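Local coordinates for pseudoazurin (Blue copper protein) (Sinorhizobium meliloti, PDB 3TU6) that binds one copper ion in a cupredoxin beta barrel and, as in other blue copper proteins, probably carries electrons in the periplasm, at residues A[23-29]-A[90-95]; A[31-37]-A[65-70]; A[41-47]-A[77-83]; A[84-89]-A[108-112]; A[100-104]-A[120-124]. All blocks are in the same frame, centred on the assembly; numbering follows the deposited sequence.

In the fold
Contacts 1 to 3 join strands of the cupredoxin barrel. Contact 4 joins a copper-site loop to the turn before helix 112-125, and contact 5 packs helices 100-104 and 112-125. Contact 1 pairs strands 19-27 and 89-94. Contact 2 lies at one edge of the same mixed sheet, where strand 67-69 is outermost, and contact 3 at the other edge, on strand 45-46. The centres of contacts 1 and 2 are about 11 Å apart, and Ile92 packs against Leu70. Contacts 3 and 4, about 10 Å apart centre to centre, meet at one end of the barrel and supply three and one of the copper ligands. Contacts 4 and 5 alternate along the chain, ending with 120-124.

Contact 1 of 5, residues A[23-29]-A[90-95]; sequences AVIRAQP and GAIVVG
Strand 24-27 runs parallel to strand 90-94, with Val24, Ile25, Arg26 and Ala27 level with Ala91, Ile92, Val93 and Val94. Five backbone hydrogen bonds join them, from Ala91 N to Ala23 O at 2.8 Å through to Gly95 N to Ala27 O at 2.9 Å. On one face Arg26 lies alongside Val93. Its chain bends at chi2 and chi3 (-57° and -61°), which brings NE to 3.5 Å from Val93 CB. A water in the guanidinium plane accepts from Arg26 NE and donates to Val93 O. Val24 CG1 also reaches Val93 CG2, at 4.2 Å. This parallel pair belongs to the mixed beta sheet of the cupredoxin barrel; strand 74-79 follows on the other side of strand 89-94. Helix 112-125 covers this face, with Ile123 on both valines. An alanine in place of Val93 would lose both methyls and would probably leave Val24 CG1 and the outer part of Arg26 less supported, with a gap beneath Ile123. On the other face, Ile25 and Ile92 point the same way and touch through their CG2 atoms at 4.2 Å. Near the end, Val94 CG1 packs under the start of Pro29, 3.4 Å from Pro29 N.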
# COMPACT_ATOMS: atom_id res chain seq x y z
N ALA A 23 1.72 4.65 -5.70
CA ALA A 23 1.01 3.40 -5.45
C ALA A 23 1.96 2.30 -4.97
O ALA A 23 1.55 1.41 -4.23
CB ALA A 23 0.29 2.95 -6.72
N VAL A 24 3.22 2.37 -5.40
CA VAL A 24 4.22 1.36 -5.06
C VAL A 24 5.51 2.01 -4.54
O VAL A 24 6.25 2.62 -5.31
CB VAL A 24 4.57 0.50 -6.30
CG1 VAL A 24 5.62 -0.55 -5.95
CG2 VAL A 24 3.31 -0.17 -6.84
N ILE A 25 5.74 1.89 -3.24
CA ILE A 25 6.99 2.33 -2.61
C ILE A 25 8.01 1.20 -2.65
O ILE A 25 7.68 0.06 -2.31
CB ILE A 25 6.77 2.74 -1.13
CG1 ILE A 25 5.99 4.05 -1.03
CG2 ILE A 25 8.10 2.87 -0.40
CD1 ILE A 25 6.79 5.28 -1.43
N ARG A 26 9.23 1.51 -3.07
CA ARG A 26 10.33 0.54 -3.06
C ARG A 26 11.32 0.91 -1.96
O ARG A 26 12.12 1.83 -2.11
CB ARG A 26 11.03 0.49 -4.42
CG ARG A 26 10.11 0.18 -5.60
CD ARG A 26 9.36 -1.14 -5.44
NE ARG A 26 10.26 -2.29 -5.34
CZ ARG A 26 10.57 -3.11 -6.34
NH1 ARG A 26 11.40 -4.13 -6.12
NH2 ARG A 26 10.08 -2.94 -7.57
N ALA A 27 11.24 0.17 -0.85
CA ALA A 27 12.06 0.44 0.33
C ALA A 27 12.99 -0.72 0.63
O ALA A 27 12.92 -1.78 0.01
CB ALA A 27 11.16 0.72 1.52
N GLN A 28 13.88 -0.50 1.60
CA GLN A 28 14.76 -1.54 2.11
C GLN A 28 14.37 -1.87 3.55
O GLN A 28 13.72 -1.05 4.21
CB GLN A 28 16.22 -1.08 2.06
CG GLN A 28 16.74 -0.79 0.66
CD GLN A 28 16.69 -2.01 -0.25
OE1 GLN A 28 17.04 -3.11 0.16
NE2 GLN A 28 16.26 -1.80 -1.49
N PRO A 29 14.74 -3.07 4.03
CA PRO A 29 14.46 -3.45 5.42
C PRO A 29 14.94 -2.41 6.43
O PRO A 29 16.10 -2.00 6.41
CB PRO A 29 15.25 -4.76 5.57
CG PRO A 29 15.26 -5.34 4.22
CD PRO A 29 15.34 -4.18 3.27
N GLY A 90 -2.63 0.31 -2.06
CA GLY A 90 -1.24 0.58 -2.38
C GLY A 90 -0.34 -0.56 -1.93
O GLY A 90 -0.79 -1.47 -1.23
N ALA A 91 0.92 -0.49 -2.33
CA ALA A 91 1.90 -1.51 -1.98
C ALA A 91 3.19 -0.89 -1.45
O ALA A 91 3.59 0.19 -1.89
CB ALA A 91 2.19 -2.39 -3.18
N ILE A 92 3.82 -1.58 -0.51
CA ILE A 92 5.17 -1.25 -0.07
C ILE A 92 6.02 -2.50 -0.24
O ILE A 92 5.76 -3.52 0.40
CB ILE A 92 5.23 -0.81 1.40
CG1 ILE A 92 4.25 0.34 1.66
CG2 ILE A 92 6.65 -0.39 1.77
CD1 ILE A 92 4.25 0.83 3.10
N VAL A 93 7.00 -2.43 -1.13
CA VAL A 93 7.92 -3.54 -1.36
C VAL A 93 9.20 -3.29 -0.57
O VAL A 93 9.88 -2.28 -0.78
CB VAL A 93 8.25 -3.70 -2.86
CG1 VAL A 93 9.12 -4.93 -3.08
CG2 VAL A 93 6.97 -3.79 -3.68
N VAL A 94 9.51 -4.20 0.35
CA VAL A 94 10.67 -4.08 1.23
C VAL A 94 11.71 -5.13 0.84
O VAL A 94 11.45 -6.33 0.97
CB VAL A 94 10.28 -4.27 2.70
CG1 VAL A 94 11.47 -3.99 3.61
CG2 VAL A 94 9.11 -3.36 3.06
N GLY A 95 12.86 -4.68 0.35
CA GLY A 95 13.88 -5.59 -0.16
C GLY A 95 13.37 -6.33 -1.38
O GLY A 95 12.84 -5.72 -2.30
O HOH W 1 11.95 -2.65 -2.72

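Contact 2 of 5, residues A[31-37]-A[65-70]; sequences DTVTFVA and EITVTL
Val33 and Val68 form the antiparallel hydrogen-bonded pair at the middle of this contact. Val68 N gives a nearly straight bond to Val33 O (2.9 Å, 172°), and Val33 N returns one to Val68 O. Phe35 N continues the ladder to Ile66 O. The tight side is the apolar one. There Val33 CG2 meets Leu70 CD1 at 3.7 Å, and Val33 CB lies against Val68 CG2. Phe35 and Ile66 run side by side, CD2 to CG2 at 3.9 Å, with Ile66 O at the edge of the phenyl ring. Val33 CG1, from the same strand, lies over one face, offset toward the rim, and Tyr78 meets Phe35 edge to face. This is an edge of the cupredoxin sheet: strand 67-69 is outermost, and strand 3-9 flanks strand 32-36 on the other side. The opposite face carries the threonines and is more open to solvent. Thr34 OG1 and Thr67 OG1 share a hydrogen bond of 2.7 Å. Both hydroxyls sit beside their own backbone N (chi1 -58° and -64°), which turns them to each other. Thr67 CG2 also touches Thr32 CB, at 3.8 Å. At the exposed end, Glu65 reaches across to the other segment, where OE2 takes the Ala37 N-H on its anti lone pair at 3.0 Å.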
# COMPACT_ATOMS: atom_id res chain seq x y z
N ASP A 31 13.49 0.67 6.77
CA ASP A 31 12.98 1.98 6.35
C ASP A 31 11.57 2.21 6.91
O ASP A 31 10.91 1.27 7.36
CB ASP A 31 12.94 2.09 4.82
CG ASP A 31 14.33 2.12 4.19
OD1 ASP A 31 15.32 2.41 4.90
OD2 ASP A 31 14.42 1.88 2.97
N THR A 32 11.13 3.47 6.88
CA THR A 32 9.78 3.84 7.30
C THR A 32 9.00 4.51 6.17
O THR A 32 9.59 5.14 5.30
CB THR A 32 9.80 4.80 8.51
OG1 THR A 32 10.44 6.03 8.14
CG2 THR A 32 10.54 4.18 9.69
N VAL A 33 7.68 4.35 6.21
CA VAL A 33 6.78 5.03 5.29
C VAL A 33 5.72 5.79 6.10
O VAL A 33 5.03 5.20 6.93
CB VAL A 33 6.09 4.04 4.33
CG1 VAL A 33 4.95 4.73 3.58
CG2 VAL A 33 7.09 3.46 3.36
N THR A 34 5.62 7.09 5.85
CA THR A 34 4.64 7.94 6.52
C THR A 34 3.52 8.30 5.56
O THR A 34 3.77 8.75 4.44
CB THR A 34 5.29 9.23 7.04
OG1 THR A 34 6.36 8.91 7.94
CG2 THR A 34 4.27 10.11 7.77
N PHE A 35 2.28 8.11 6.00
CA PHE A 35 1.12 8.43 5.17
C PHE A 35 0.67 9.86 5.44
O PHE A 35 0.59 10.28 6.59
CB PHE A 35 -0.01 7.42 5.43
CG PHE A 35 0.30 6.06 4.87
CD1 PHE A 35 -0.05 5.75 3.57
CD2 PHE A 35 0.96 5.12 5.64
CE1 PHE A 35 0.24 4.51 3.04
CE2 PHE A 35 1.26 3.87 5.11
CZ PHE A 35 0.90 3.56 3.81
N VAL A 36 0.40 10.60 4.37
CA VAL A 36 0.09 12.02 4.46
C VAL A 36 -1.36 12.25 4.05
O VAL A 36 -1.80 11.81 2.99
CB VAL A 36 1.01 12.85 3.53
CG1 VAL A 36 0.79 14.34 3.75
CG2 VAL A 36 2.47 12.48 3.77
N ALA A 37 -2.11 12.95 4.91
CA ALA A 37 -3.51 13.25 4.66
C ALA A 37 -3.63 14.56 3.89
O ALA A 37 -4.14 15.55 4.41
CB ALA A 37 -4.28 13.33 5.97
N GLU A 65 -1.99 10.48 10.13
CA GLU A 65 -0.76 10.43 9.36
C GLU A 65 0.22 9.46 10.01
O GLU A 65 1.21 9.86 10.62
CB GLU A 65 -0.15 11.83 9.23
CG GLU A 65 -1.08 12.81 8.52
CD GLU A 65 -0.39 14.09 8.11
OE1 GLU A 65 0.42 14.62 8.91
OE2 GLU A 65 -0.67 14.59 7.00
N ILE A 66 -0.07 8.17 9.87
CA ILE A 66 0.66 7.12 10.57
C ILE A 66 1.99 6.80 9.88
O ILE A 66 2.07 6.77 8.65
CB ILE A 66 -0.19 5.83 10.70
CG1 ILE A 66 0.44 4.86 11.70
CG2 ILE A 66 -0.38 5.15 9.34
CD1 ILE A 66 -0.45 3.67 12.03
N THR A 67 3.03 6.58 10.68
CA THR A 67 4.32 6.12 10.19
C THR A 67 4.47 4.64 10.53
O THR A 67 4.36 4.26 11.70
CB THR A 67 5.48 6.92 10.81
OG1 THR A 67 5.39 8.29 10.40
CG2 THR A 67 6.82 6.35 10.37
N VAL A 68 4.71 3.82 9.51
CA VAL A 68 4.86 2.38 9.69
C VAL A 68 6.32 1.95 9.57
O VAL A 68 7.08 2.52 8.79
CB VAL A 68 4.00 1.59 8.66
CG1 VAL A 68 2.54 2.02 8.76
CG2 VAL A 68 4.51 1.79 7.25
N THR A 69 6.69 0.94 10.35
CA THR A 69 8.02 0.35 10.31
C THR A 69 8.01 -0.86 9.38
O THR A 69 7.01 -1.58 9.32
CB THR A 69 8.47 -0.10 11.71
OG1 THR A 69 7.53 -1.04 12.25
CG2 THR A 69 8.59 1.09 12.65
N LEU A 70 9.11 -1.08 8.68
CA LEU A 70 9.20 -2.14 7.67
C LEU A 70 10.46 -2.99 7.88
O LEU A 70 11.39 -2.94 7.08
CB LEU A 70 9.21 -1.52 6.27
CG LEU A 70 7.99 -0.67 5.90
CD1 LEU A 70 8.26 0.14 4.64
CD2 LEU A 70 6.75 -1.55 5.73

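Contact 3 of 5, residues A[41-47]-A[77-83]. With CU (copper (II) ion), chain B.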
# COMPACT_ATOMS: atom_id res chain seq x y z
N GLY A 41 -10.50 12.28 4.66
CA GLY A 41 -11.43 11.17 4.49
C GLY A 41 -10.78 9.83 4.18
O GLY A 41 -11.49 8.85 3.92
N HIS A 42 -9.45 9.77 4.20
CA HIS A 42 -8.72 8.53 3.92
C HIS A 42 -8.02 7.98 5.15
O HIS A 42 -7.78 8.70 6.12
CB HIS A 42 -7.68 8.75 2.82
CG HIS A 42 -8.22 9.40 1.59
ND1 HIS A 42 -8.98 8.72 0.66
CD2 HIS A 42 -8.10 10.66 1.12
CE1 HIS A 42 -9.31 9.54 -0.32
NE2 HIS A 42 -8.79 10.73 -0.07
N ASN A 43 -7.70 6.69 5.10
CA ASN A 43 -6.85 6.05 6.09
C ASN A 43 -5.91 5.06 5.42
O ASN A 43 -6.02 4.83 4.21
CB ASN A 43 -7.70 5.35 7.17
CG ASN A 43 -8.19 3.97 6.74
OD1 ASN A 43 -8.76 3.80 5.67
ND2 ASN A 43 -7.97 2.98 7.60
N SER A 44 -5.00 4.49 6.19
CA SER A 44 -4.12 3.43 5.71
C SER A 44 -4.13 2.27 6.71
O SER A 44 -3.83 2.46 7.89
CB SER A 44 -2.70 3.95 5.53
OG SER A 44 -1.85 2.92 5.04
N ALA A 45 -4.47 1.08 6.22
CA ALA A 45 -4.48 -0.13 7.04
C ALA A 45 -3.98 -1.32 6.22
O ALA A 45 -4.32 -1.45 5.05
CB ALA A 45 -5.89 -0.40 7.56
N LEU A 46 -3.19 -2.17 6.85
CA LEU A 46 -2.67 -3.37 6.20
C LEU A 46 -3.81 -4.33 5.91
O LEU A 46 -4.66 -4.57 6.77
CB LEU A 46 -1.62 -4.05 7.09
CG LEU A 46 -0.88 -5.26 6.51
CD1 LEU A 46 0.05 -4.84 5.37
CD2 LEU A 46 -0.09 -5.98 7.60
N MET A 47 -3.84 -4.87 4.69
CA MET A 47 -4.87 -5.83 4.29
C MET A 47 -4.65 -7.17 4.98
O MET A 47 -3.51 -7.53 5.30
CB MET A 47 -4.89 -6.01 2.77
CG MET A 47 -5.17 -4.73 2.00
SD MET A 47 -5.49 -4.99 0.25
CE MET A 47 -7.09 -5.80 0.32
N MET A 77 0.68 -5.25 1.28
CA MET A 77 -0.53 -4.75 0.61
C MET A 77 -1.44 -4.09 1.63
O MET A 77 -1.88 -4.73 2.59
CB MET A 77 -1.27 -5.89 -0.09
CG MET A 77 -0.46 -6.63 -1.14
SD MET A 77 0.08 -5.61 -2.52
CE MET A 77 -1.49 -5.17 -3.27
N TYR A 78 -1.72 -2.80 1.42
CA TYR A 78 -2.55 -2.02 2.34
C TYR A 78 -3.69 -1.33 1.59
O TYR A 78 -3.67 -1.25 0.36
CB TYR A 78 -1.68 -0.99 3.08
CG TYR A 78 -1.11 0.10 2.21
CD1 TYR A 78 -1.82 1.27 1.97
CD2 TYR A 78 0.15 -0.03 1.62
CE1 TYR A 78 -1.31 2.27 1.17
CE2 TYR A 78 0.67 0.97 0.82
CZ TYR A 78 -0.06 2.13 0.60
OH TYR A 78 0.44 3.13 -0.19
N GLN A 79 -4.66 -0.82 2.34
CA GLN A 79 -5.88 -0.27 1.75
C GLN A 79 -6.40 0.95 2.49
O GLN A 79 -6.00 1.22 3.63
CB GLN A 79 -6.98 -1.34 1.73
CG GLN A 79 -7.45 -1.77 3.12
CD GLN A 79 -8.59 -2.77 3.07
OE1 GLN A 79 -8.57 -3.72 2.28
NE2 GLN A 79 -9.59 -2.58 3.92
N CYS A 80 -7.30 1.68 1.83
CA CYS A 80 -8.13 2.69 2.48
C CYS A 80 -9.52 2.08 2.65
O CYS A 80 -10.17 1.75 1.66
CB CYS A 80 -8.22 3.95 1.62
SG CYS A 80 -9.40 5.18 2.23
N ALA A 81 -9.96 1.93 3.89
CA ALA A 81 -11.23 1.25 4.18
C ALA A 81 -12.44 1.90 3.50
O ALA A 81 -13.24 1.20 2.87
CB ALA A 81 -11.46 1.15 5.69
N PRO A 82 -12.58 3.23 3.61
CA PRO A 82 -13.67 3.91 2.90
C PRO A 82 -13.70 3.71 1.38
O PRO A 82 -14.79 3.61 0.81
CB PRO A 82 -13.42 5.39 3.23
CG PRO A 82 -12.77 5.37 4.56
CD PRO A 82 -11.93 4.12 4.59
N HIS A 83 -12.53 3.65 0.74
CA HIS A 83 -12.46 3.66 -0.72
C HIS A 83 -11.82 2.42 -1.35
O HIS A 83 -11.50 2.42 -2.54
CB HIS A 83 -11.72 4.92 -1.19
CG HIS A 83 -12.26 6.19 -0.61
ND1 HIS A 83 -11.53 6.98 0.26
CD2 HIS A 83 -13.46 6.80 -0.75
CE1 HIS A 83 -12.25 8.02 0.61
NE2 HIS A 83 -13.43 7.94 0.02
CU CU B . -9.51 6.78 0.68
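His42 turns its imidazole toward His83, rim to rim, with neither ring over the face of the other. The planes stand at 57°, and the two ND1 atoms converge on the copper ion. His42 ND1 binds it at 2.0 Å and His83 ND1 at 2.1 Å. Cys80 SG is the third ligand here, at 2.2 Å, and it lies in the plane of the His42 ring, at its edge. With SG anti to the backbone N of Cys80 (chi1 173°), the thiolate swings toward the metal. Asn43 N also points at Cys80 SG, but the bond is weak. Such a contact from the backbone probably helps to steady the sulfur charge, as in other blue copper sites.

Asn43 ties the two ligand-bearing segments together. Its OD1 accepts from Ala81 N at 2.8 Å, in the carbonyl plane, and touches Pro82 CD. Asn43 ND2 is held by Gly60 O, which fixes the rotation of the amide. The CB of Pro82 sits over the centre of one face of the His83 ring. Farther from the metal, Ala45 and Gln79 form an antiparallel hydrogen-bonded pair, and Met47 N donates to Met77 O. Met47 crosses Gln79 at about a right angle, CE to OE1 at 3.2 Å.

His42 NE2 is hydrogen-bonded to Asn10 OD1, a second-shell partner that probably helps to orient the ring. Met88 completes the copper site. Strand 45-46 is the sheet's edge here, strand 89-94 flanks strand 74-79 on its far side, and Tyr78 meets Phe20 edge to face.

Contact 4 of 5, residues A[84-89]-A[108-112]. With CU (copper (II) ion), chain B.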
# COMPACT_ATOMS: atom_id res chain seq x y z
N VAL A 84 -11.64 1.35 -0.57
CA VAL A 84 -11.03 0.13 -1.10
C VAL A 84 -11.84 -0.44 -2.26
O VAL A 84 -11.27 -0.86 -3.27
CB VAL A 84 -10.82 -0.97 -0.02
CG1 VAL A 84 -12.14 -1.37 0.63
CG2 VAL A 84 -10.12 -2.18 -0.63
N GLY A 85 -13.16 -0.43 -2.13
CA GLY A 85 -14.05 -0.90 -3.20
C GLY A 85 -13.96 -0.07 -4.47
O GLY A 85 -14.25 -0.57 -5.56
N MET A 86 -13.55 1.19 -4.33
CA MET A 86 -13.31 2.08 -5.46
C MET A 86 -11.89 1.91 -6.03
O MET A 86 -11.55 2.55 -7.03
CB MET A 86 -13.52 3.54 -5.04
CG MET A 86 -14.90 3.84 -4.49
SD MET A 86 -15.10 5.56 -4.01
CE MET A 86 -15.06 6.37 -5.62
N GLY A 87 -11.08 1.07 -5.40
CA GLY A 87 -9.75 0.73 -5.90
C GLY A 87 -8.58 1.39 -5.17
O GLY A 87 -7.45 1.32 -5.64
N MET A 88 -8.85 2.00 -4.02
CA MET A 88 -7.80 2.71 -3.28
C MET A 88 -6.96 1.74 -2.44
O MET A 88 -7.16 1.61 -1.23
CB MET A 88 -8.40 3.82 -2.41
CG MET A 88 -7.34 4.71 -1.77
SD MET A 88 -7.96 6.32 -1.23
CE MET A 88 -6.44 7.05 -0.62
N ILE A 89 -6.03 1.06 -3.10
CA ILE A 89 -5.03 0.25 -2.42
C ILE A 89 -3.63 0.68 -2.86
O ILE A 89 -3.46 1.34 -3.89
CB ILE A 89 -5.22 -1.27 -2.69
CG1 ILE A 89 -5.16 -1.58 -4.18
CG2 ILE A 89 -6.54 -1.74 -2.10
CD1 ILE A 89 -5.05 -3.07 -4.48
N TYR A 108 -9.40 -9.19 -2.81
CA TYR A 108 -9.43 -7.84 -3.37
C TYR A 108 -10.85 -7.50 -3.82
O TYR A 108 -11.25 -7.85 -4.94
CB TYR A 108 -8.46 -7.73 -4.55
CG TYR A 108 -7.00 -7.86 -4.15
CD1 TYR A 108 -6.33 -6.79 -3.57
CD2 TYR A 108 -6.30 -9.05 -4.36
CE1 TYR A 108 -4.99 -6.90 -3.20
CE2 TYR A 108 -4.97 -9.17 -4.00
CZ TYR A 108 -4.32 -8.09 -3.42
OH TYR A 108 -3.00 -8.20 -3.05
N PRO A 109 -11.62 -6.83 -2.95
CA PRO A 109 -13.02 -6.55 -3.25
C PRO A 109 -13.22 -5.37 -4.19
O PRO A 109 -12.49 -4.38 -4.11
CB PRO A 109 -13.60 -6.22 -1.87
CG PRO A 109 -12.47 -5.60 -1.14
CD PRO A 109 -11.22 -6.28 -1.64
N GLY A 110 -14.20 -5.48 -5.08
CA GLY A 110 -14.55 -4.39 -5.99
C GLY A 110 -13.43 -4.05 -6.96
O GLY A 110 -12.81 -4.94 -7.54
N LYS A 111 -13.16 -2.75 -7.10
CA LYS A 111 -12.19 -2.26 -8.08
C LYS A 111 -10.73 -2.43 -7.64
O LYS A 111 -9.82 -2.20 -8.45
CB LYS A 111 -12.47 -0.80 -8.41
CG LYS A 111 -13.82 -0.57 -9.08
CD LYS A 111 -13.98 0.87 -9.55
CE LYS A 111 -15.25 1.04 -10.36
NZ LYS A 111 -15.37 2.42 -10.92
N SER A 112 -10.50 -2.82 -6.39
CA SER A 112 -9.14 -3.08 -5.90
C SER A 112 -8.47 -4.28 -6.57
O SER A 112 -7.25 -4.42 -6.51
CB SER A 112 -9.13 -3.27 -4.38
OG SER A 112 -9.86 -4.42 -3.99
CU CU B . -9.51 6.78 0.68
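Ile89 reaches from the end of the copper-binding loop into the turn before helix 112-125. From CB, the two branches go to Ser112 and Tyr108. CG2 packs on Ser112 CB at 3.8 Å. CG1 lies between the backbone N and the carbonyl carbon (chi1 58°) and carries CD1 toward Ser112 O and the tyrosine ring. CD1 ends 3.3 Å from Ser112 O and 4.0 Å from Tyr108 CD1, and the isoleucine crosses the tyrosine at about a right angle. Tyr108 OH is bound to Val103 O, which helps to hold the far end of the ring.

Nearby, Val84 CG2 touches the CB of Ser112 and the CG of Pro109. The backbones meet at one bond, from Lys111 N to Gly85 O at 2.9 Å. It is straight at the hydrogen (167°), though the donor stands above the carbonyl plane. Lys111 CB and CG lie against the same oxygen. Residues 109-112 form a type II' turn, and Ser112 OG donates to Pro109 O at 2.6 Å across it. Gly110, with positive phi, passes close to Gly85 O.

Met88 points the other way and binds the copper ion through SD at 2.5 Å. The next residue, Ile89, packs against Ser112 at the start of helix 112-125. A long methionine bond is characteristic of blue copper sites. The chemistry is therefore divided: apolar packing and one backbone bond link the loop to the C-terminal region, while the thioether serves the metal.

Contact 5 of 5, residues A[100-104]-A[120-124]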
# COMPACT_ATOMS: atom_id res chain seq x y z
N LEU A 100 5.37 -12.50 -2.94
CA LEU A 100 4.58 -11.93 -4.03
C LEU A 100 3.45 -12.87 -4.46
O LEU A 100 2.34 -12.43 -4.77
CB LEU A 100 5.48 -11.59 -5.22
CG LEU A 100 4.89 -10.82 -6.41
CD1 LEU A 100 4.11 -11.75 -7.34
CD2 LEU A 100 4.01 -9.67 -5.95
N GLU A 101 3.74 -14.17 -4.49
CA GLU A 101 2.75 -15.18 -4.85
C GLU A 101 1.61 -15.24 -3.83
O GLU A 101 0.44 -15.37 -4.19
CB GLU A 101 3.41 -16.56 -4.97
CG GLU A 101 2.51 -17.65 -5.56
CD GLU A 101 3.19 -19.01 -5.64
OE1 GLU A 101 4.39 -19.11 -5.31
OE2 GLU A 101 2.52 -19.98 -6.03
N ALA A 102 1.96 -15.12 -2.55
CA ALA A 102 0.98 -15.17 -1.46
C ALA A 102 0.04 -13.97 -1.48
O ALA A 102 -1.17 -14.13 -1.31
CB ALA A 102 1.69 -15.27 -0.12
N VAL A 103 0.59 -12.78 -1.69
CA VAL A 103 -0.21 -11.54 -1.69
C VAL A 103 -1.13 -11.43 -2.92
O VAL A 103 -2.12 -10.71 -2.87
CB VAL A 103 0.67 -10.28 -1.60
CG1 VAL A 103 1.47 -10.28 -0.30
CG2 VAL A 103 1.59 -10.16 -2.81
N LYS A 104 -0.80 -12.15 -3.99
CA LYS A 104 -1.68 -12.20 -5.17
C LYS A 104 -3.01 -12.91 -4.87
O LYS A 104 -4.02 -12.61 -5.50
CB LYS A 104 -0.98 -12.90 -6.34
CG LYS A 104 -0.10 -12.00 -7.18
CD LYS A 104 0.58 -12.77 -8.30
CE LYS A 104 1.20 -11.83 -9.32
NZ LYS A 104 2.00 -12.56 -10.35
N PHE A 120 0.84 -5.24 -9.27
CA PHE A 120 1.69 -6.42 -9.48
C PHE A 120 2.45 -6.37 -10.80
O PHE A 120 3.59 -6.85 -10.88
CB PHE A 120 0.86 -7.70 -9.39
CG PHE A 120 0.27 -7.95 -8.03
CD1 PHE A 120 1.07 -7.94 -6.89
CD2 PHE A 120 -1.09 -8.22 -7.88
CE1 PHE A 120 0.53 -8.17 -5.63
CE2 PHE A 120 -1.63 -8.45 -6.63
CZ PHE A 120 -0.82 -8.43 -5.50
N ALA A 121 1.84 -5.81 -11.84
CA ALA A 121 2.53 -5.61 -13.12
C ALA A 121 3.65 -4.58 -12.97
O ALA A 121 4.72 -4.72 -13.58
CB ALA A 121 1.54 -5.17 -14.19
N GLU A 122 3.41 -3.55 -12.16
CA GLU A 122 4.39 -2.49 -11.91
C GLU A 122 5.62 -3.03 -11.18
O GLU A 122 6.75 -2.69 -11.51
CB GLU A 122 3.75 -1.35 -11.11
CG GLU A 122 4.60 -0.08 -11.02
CD GLU A 122 3.91 1.06 -10.29
OE1 GLU A 122 4.60 1.82 -9.58
OE2 GLU A 122 2.67 1.21 -10.42
N ILE A 123 5.38 -3.89 -10.19
CA ILE A 123 6.46 -4.49 -9.41
C ILE A 123 7.27 -5.49 -10.24
O ILE A 123 8.50 -5.48 -10.21
CB ILE A 123 5.92 -5.22 -8.15
CG1 ILE A 123 5.32 -4.21 -7.16
CG2 ILE A 123 7.03 -6.00 -7.45
CD1 ILE A 123 4.51 -4.86 -6.06
N GLU A 124 6.57 -6.35 -10.97
CA GLU A 124 7.21 -7.43 -11.73
C GLU A 124 7.94 -6.92 -12.97
O GLU A 124 9.12 -7.19 -13.15
CB GLU A 124 6.19 -8.49 -12.12
CG GLU A 124 5.64 -9.29 -10.95
CD GLU A 124 4.49 -10.20 -11.34
OE1 GLU A 124 4.70 -11.07 -12.22
OE2 GLU A 124 3.39 -10.05 -10.78
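Lys104 NZ donates to Glu124 OE2 at 2.9 Å, and this salt bridge ties helix 100-104 to helix 112-125. The lysine and glutamate come from opposite directions. NZ meets OE2 on its syn side, 33° out of the carboxylate plane. Leu100 CD1 lies 3.9 Å from the same oxygen, so an apolar methyl also borders the ion pair.

Beneath the bridge is Phe120. The lysine chain is extended beyond CG and slides over the ring on its way to the glutamate. Its CG stands over the centre of one face, 3.8 Å from the centroid of the Phe120 ring, a CH-pi contact. Leu100 CD2 presses on Phe120 CD1 at 3.5 Å. Leu100 CG is anti to the backbone N (chi1 -173°), which points the branch at the ring. Val103 CG2 meets Phe120 CE1 at 3.6 Å. The two segments run nearly antiparallel, at 172°. The axes of these short segments come no closer than 12.3 Å, and the side chains span the distance between them. Met77 of strand 74-79 touches both Val103 and Phe120 from the barrel.

An alanine at Phe120 would probably open a gap among Leu100, Val103 and Met77 and leave the lysine chain without the face it lies on. The contact thus joins a buried aromatic ring to an ion pair at the surface. The salt bridge lies near solvent, which is likely to weaken it, while the ring contacts are apolar.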